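Local atomic coordinates of Alpha/beta hydrolase fold-3 domain-containing protein (Enterococcus faecalis, PDB entry 2QRU), a protein that is of unknown function but has the alpha/beta hydrolase fold and, as in that superfamily, is probably a hydrolase. Residues 165-169 / 170-174; 73-76 / 77-81. All coordinates share one frame; numbering follows the deposited sequence.

Contact 1: 165-169 / 170-174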
# COMPACT_ATOMS: atom_id res chain seq x y z
N TRP A 165 -12.43 -7.72 4.23
CA TRP A 165 -11.69 -7.57 2.95
C TRP A 165 -11.69 -6.15 2.44
O TRP A 165 -10.84 -5.80 1.59
CB TRP A 165 -12.32 -8.44 1.86
CG TRP A 165 -12.00 -9.90 1.89
CD1 TRP A 165 -12.87 -10.92 2.13
CD2 TRP A 165 -10.71 -10.51 1.69
NE1 TRP A 165 -12.23 -12.13 2.06
CE2 TRP A 165 -10.90 -11.91 1.79
CE3 TRP A 165 -9.43 -10.02 1.40
CZ2 TRP A 165 -9.85 -12.81 1.65
CZ3 TRP A 165 -8.39 -10.93 1.26
CH2 TRP A 165 -8.61 -12.30 1.37
N ASP A 166 -12.64 -5.34 2.91
CA ASP A 166 -12.84 -4.00 2.37
C ASP A 166 -13.66 -3.15 3.31
O ASP A 166 -14.59 -3.65 3.98
CB ASP A 166 -13.55 -4.12 1.01
CG ASP A 166 -13.66 -2.80 0.27
OD1 ASP A 166 -12.68 -2.00 0.26
OD2 ASP A 166 -14.72 -2.60 -0.38
N ASP A 167 -13.33 -1.86 3.37
CA ASP A 167 -14.01 -0.89 4.23
C ASP A 167 -14.33 0.32 3.36
O ASP A 167 -13.69 1.37 3.47
CB ASP A 167 -13.08 -0.56 5.41
CG ASP A 167 -13.61 0.54 6.32
OD1 ASP A 167 -14.85 0.67 6.51
OD2 ASP A 167 -12.76 1.27 6.88
N PRO A 168 -15.31 0.17 2.44
CA PRO A 168 -15.49 1.16 1.35
C PRO A 168 -15.85 2.59 1.79
O PRO A 168 -15.65 3.53 1.02
CB PRO A 168 -16.59 0.56 0.48
CG PRO A 168 -17.32 -0.41 1.39
CD PRO A 168 -16.27 -0.95 2.34
N PHE A 169 -16.36 2.76 3.00
CA PHE A 169 -16.77 4.09 3.47
C PHE A 169 -15.88 4.62 4.61
O PHE A 169 -16.25 5.56 5.31
CB PHE A 169 -18.25 4.07 3.85
CG PHE A 169 -19.12 3.63 2.72
CD1 PHE A 169 -19.09 4.32 1.50
CD2 PHE A 169 -19.93 2.50 2.83
CE1 PHE A 169 -19.89 3.91 0.42
CE2 PHE A 169 -20.73 2.09 1.76
CZ PHE A 169 -20.71 2.79 0.55
N LEU A 170 -14.71 3.99 4.77
CA LEU A 170 -13.73 4.39 5.79
C LEU A 170 -14.32 4.41 7.21
O LEU A 170 -13.95 5.24 8.04
CB LEU A 170 -13.07 5.74 5.44
CG LEU A 170 -12.71 5.96 3.96
CD1 LEU A 170 -11.95 7.26 3.74
CD2 LEU A 170 -11.92 4.79 3.42
N SER A 171 -15.24 3.49 7.48
CA SER A 171 -15.93 3.44 8.75
C SER A 171 -15.00 3.01 9.90
O SER A 171 -15.27 3.30 11.06
CB SER A 171 -17.14 2.52 8.66
OG SER A 171 -16.73 1.16 8.56
N ARG A 172 -13.91 2.33 9.55
CA ARG A 172 -12.98 1.83 10.56
C ARG A 172 -11.87 2.85 10.85
O ARG A 172 -10.94 2.57 11.63
CB ARG A 172 -12.41 0.48 10.13
CG ARG A 172 -13.46 -0.63 9.89
CD ARG A 172 -12.84 -1.81 9.13
NE ARG A 172 -11.75 -2.41 9.90
CZ ARG A 172 -11.91 -3.31 10.88
NH1 ARG A 172 -13.12 -3.74 11.20
NH2 ARG A 172 -10.85 -3.78 11.54
N TYR A 173 -11.96 4.02 10.22
CA TYR A 173 -10.98 5.11 10.41
C TYR A 173 -10.75 5.44 11.90
O TYR A 173 -9.60 5.56 12.36
CB TYR A 173 -11.42 6.36 9.61
CG TYR A 173 -10.68 7.63 9.97
CD1 TYR A 173 -11.14 8.44 11.02
CD2 TYR A 173 -9.54 8.02 9.27
CE1 TYR A 173 -10.46 9.60 11.36
CE2 TYR A 173 -8.86 9.18 9.59
CZ TYR A 173 -9.33 9.97 10.64
OH TYR A 173 -8.66 11.12 10.97
N LEU A 174 -11.83 5.55 12.66
CA LEU A 174 -11.71 5.87 14.09
C LEU A 174 -11.03 4.77 14.90
O LEU A 174 -10.38 5.06 15.91
CB LEU A 174 -13.07 6.22 14.71
CG LEU A 174 -13.72 7.52 14.25
CD1 LEU A 174 -14.91 7.91 15.10
CD2 LEU A 174 -12.69 8.65 14.19
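D167 is the residue of 165-169 on which this bend turns, its carboxylate reaching over the chain to the backbone of S171 and R172. Its CG stands anti to the backbone N (chi1 175°), which swings both oxygens toward the residues that follow. D167 OD1 takes the S171 hydroxyl, S171 OG lying 2.8 Å away on the syn side of the carboxylate, and also a weak, bent bond from S171 N. D167 OD2 accepts from R172 N at 3.1 Å, a much straighter bond (157°), again syn and somewhat out of the carboxylate plane. OD2 has a second donor in G41 N, from a neighbouring loop. The main chain of D167 takes part as well: its O receives L170 N at 3.1 Å, closing a type I beta turn across P168 and F169. P168 is the second residue of that turn and lays CG over one face of the F169 ring, 4.1 Å above its plane and toward the rim. F169 itself meets 170-174 mainly through its backbone, and a second type I turn, L170 to Y173, leads directly into helix 173-181.

R172 runs obliquely past D167, touching it with its aliphatic part: R172 CB lies 3.4 Å from D167 OD2. A bend at chi3 carries the guanidinium away, its plane 87° from the carboxylate, and NE bonds to I39 O while the terminal nitrogens reach A69 O, N71 OD1 and D159 O. D167 and R172 are thus neighbours of opposite charge without a salt bridge. The buried carboxylate is bonded by backbone N-H groups and a hydroxyl, which probably offset much of its charge, fix its rotation and hold the two successive turns together at the start of the helix.

Contact 2: 73-76 / 77-81; sequences KIDH and ILRTL. With EDO (1,2-ethanediol), chain F.
I77 N bonds to K73 O at 2.9 Å and so begins the backbone pattern of helix 74-93, with K73 at the N-cap. L78 N to I74 O, R79 N to D75 O and T80 N to H76 O continue it, all with N-H angles of at least 163°. The O of H76 may have a second donor in the T80 hydroxyl, whose OG1 lies 3.1 Å from H76 O, although that proton has another acceptor within reach. The same T80 OG1 comes obliquely to the H76 ring, 3.2 Å from H76 CD2.

Among charged groups, D75 and R79 extend side by side one helical turn apart. The salt bridge between them is long, D75 OD2 to R79 NH2 4.0 Å, and the two planar groups stand at 90°. A bend at chi3 folds the arginine back so that one guanidinium face lies over D75 O. D75 has its CG between the backbone N and carbonyl carbon (chi1 62°), which brings OD1 round to a weak bond from H76 N. A 1,2-ethanediol, probably from the crystallisation liquor, donates from O1 to D75 OD2 at 2.9 Å, and that O1 lies near the guanidinium plane at its edge.

Apolar contacts occupy another side of the helix: I74 CG2 rests 3.7 Å from L78 CD1, the side chains pointing the same way. I77 and L78 also reach L109 of helix 105-119. The first turns are therefore amphipathic, with aliphatic groups packed against the fold and, on the polar side, a loose ion pair whose carboxylate also accepts from a backbone N-H and, in this crystal, from a bound solvent molecule.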
# COMPACT_ATOMS: atom_id res chain seq x y z
N LYS A 73 -4.43 -10.59 11.91
CA LYS A 73 -3.11 -10.08 12.35
C LYS A 73 -2.15 -9.93 11.18
O LYS A 73 -2.36 -10.55 10.14
CB LYS A 73 -2.51 -10.99 13.44
CG LYS A 73 -3.39 -11.13 14.69
CD LYS A 73 -4.00 -9.78 15.09
CE LYS A 73 -4.74 -9.90 16.41
NZ LYS A 73 -5.58 -8.72 16.70
N ILE A 74 -1.10 -9.12 11.32
CA ILE A 74 -0.29 -8.75 10.15
C ILE A 74 0.36 -9.96 9.49
O ILE A 74 0.40 -10.05 8.26
CB ILE A 74 0.79 -7.71 10.48
CG1 ILE A 74 0.16 -6.34 10.71
CG2 ILE A 74 1.84 -7.63 9.33
CD1 ILE A 74 1.21 -5.21 10.91
N ASP A 75 0.87 -10.89 10.30
CA ASP A 75 1.48 -12.10 9.76
C ASP A 75 0.49 -12.77 8.79
O ASP A 75 0.86 -13.16 7.70
CB ASP A 75 1.98 -13.08 10.86
CG ASP A 75 0.86 -13.61 11.76
OD1 ASP A 75 -0.14 -12.90 11.99
OD2 ASP A 75 0.99 -14.75 12.27
N HIS A 76 -0.78 -12.86 9.21
CA HIS A 76 -1.82 -13.51 8.41
C HIS A 76 -2.21 -12.66 7.18
O HIS A 76 -2.43 -13.19 6.08
CB HIS A 76 -3.01 -13.80 9.32
CG HIS A 76 -4.02 -14.74 8.73
ND1 HIS A 76 -4.42 -15.90 9.38
CD2 HIS A 76 -4.72 -14.70 7.57
CE1 HIS A 76 -5.32 -16.52 8.64
NE2 HIS A 76 -5.52 -15.82 7.54
N ILE A 77 -2.29 -11.34 7.38
CA ILE A 77 -2.59 -10.41 6.28
C ILE A 77 -1.56 -10.62 5.16
O ILE A 77 -1.93 -10.71 3.98
CB ILE A 77 -2.55 -8.92 6.74
CG1 ILE A 77 -3.67 -8.63 7.75
CG2 ILE A 77 -2.66 -7.96 5.48
CD1 ILE A 77 -3.61 -7.26 8.39
N LEU A 78 -0.28 -10.71 5.54
CA LEU A 78 0.82 -10.87 4.57
C LEU A 78 0.74 -12.22 3.85
O LEU A 78 0.83 -12.26 2.63
CB LEU A 78 2.19 -10.71 5.28
CG LEU A 78 2.50 -9.28 5.69
CD1 LEU A 78 3.76 -9.17 6.57
CD2 LEU A 78 2.55 -8.35 4.45
N ARG A 79 0.50 -13.31 4.59
CA ARG A 79 0.37 -14.63 3.98
C ARG A 79 -0.79 -14.65 2.96
O ARG A 79 -0.65 -15.14 1.84
CB ARG A 79 0.08 -15.67 5.08
CG ARG A 79 0.03 -17.11 4.65
CD ARG A 79 0.11 -18.00 5.92
NE ARG A 79 1.10 -17.45 6.85
CZ ARG A 79 0.88 -17.07 8.12
NH1 ARG A 79 -0.32 -17.22 8.70
NH2 ARG A 79 1.89 -16.56 8.83
N THR A 80 -1.93 -14.11 3.39
CA THR A 80 -3.13 -14.03 2.53
C THR A 80 -2.88 -13.16 1.29
O THR A 80 -3.37 -13.46 0.21
CB THR A 80 -4.35 -13.58 3.34
OG1 THR A 80 -4.61 -14.56 4.35
CG2 THR A 80 -5.59 -13.47 2.44
N LEU A 81 -2.08 -12.10 1.44
CA LEU A 81 -1.77 -11.23 0.30
C LEU A 81 -0.99 -12.02 -0.76
O LEU A 81 -1.28 -11.92 -1.96
CB LEU A 81 -1.03 -9.98 0.78
CG LEU A 81 -0.61 -8.99 -0.33
CD1 LEU A 81 -1.79 -8.55 -1.19
CD2 LEU A 81 0.15 -7.79 0.29
C1 EDO F . 4.94 -15.88 11.91
O1 EDO F . 3.51 -16.07 11.96
C2 EDO F . 5.22 -14.39 12.06
O2 EDO F . 6.60 -14.13 12.38

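Following the chain from the N terminus, contact 2 comes first, in the opening turns of helix 74-93, after strand 59-64 and before strand 98-103 of the central sheet. Contact 1 follows far downstream, in the loop that leaves strand 127-130 and enters helix 173-181. Each is closed locally within one continuous run of residues, so the two stand in series and neither nests nor crosses. Their centres lie about 18 Å apart, yet the contacts meet: W165 packs its indole on T80, with W165 CH2 3.4 Å from T80 CG2. That touch brings the loop before helix 173-181 against a helix flanking the sheet.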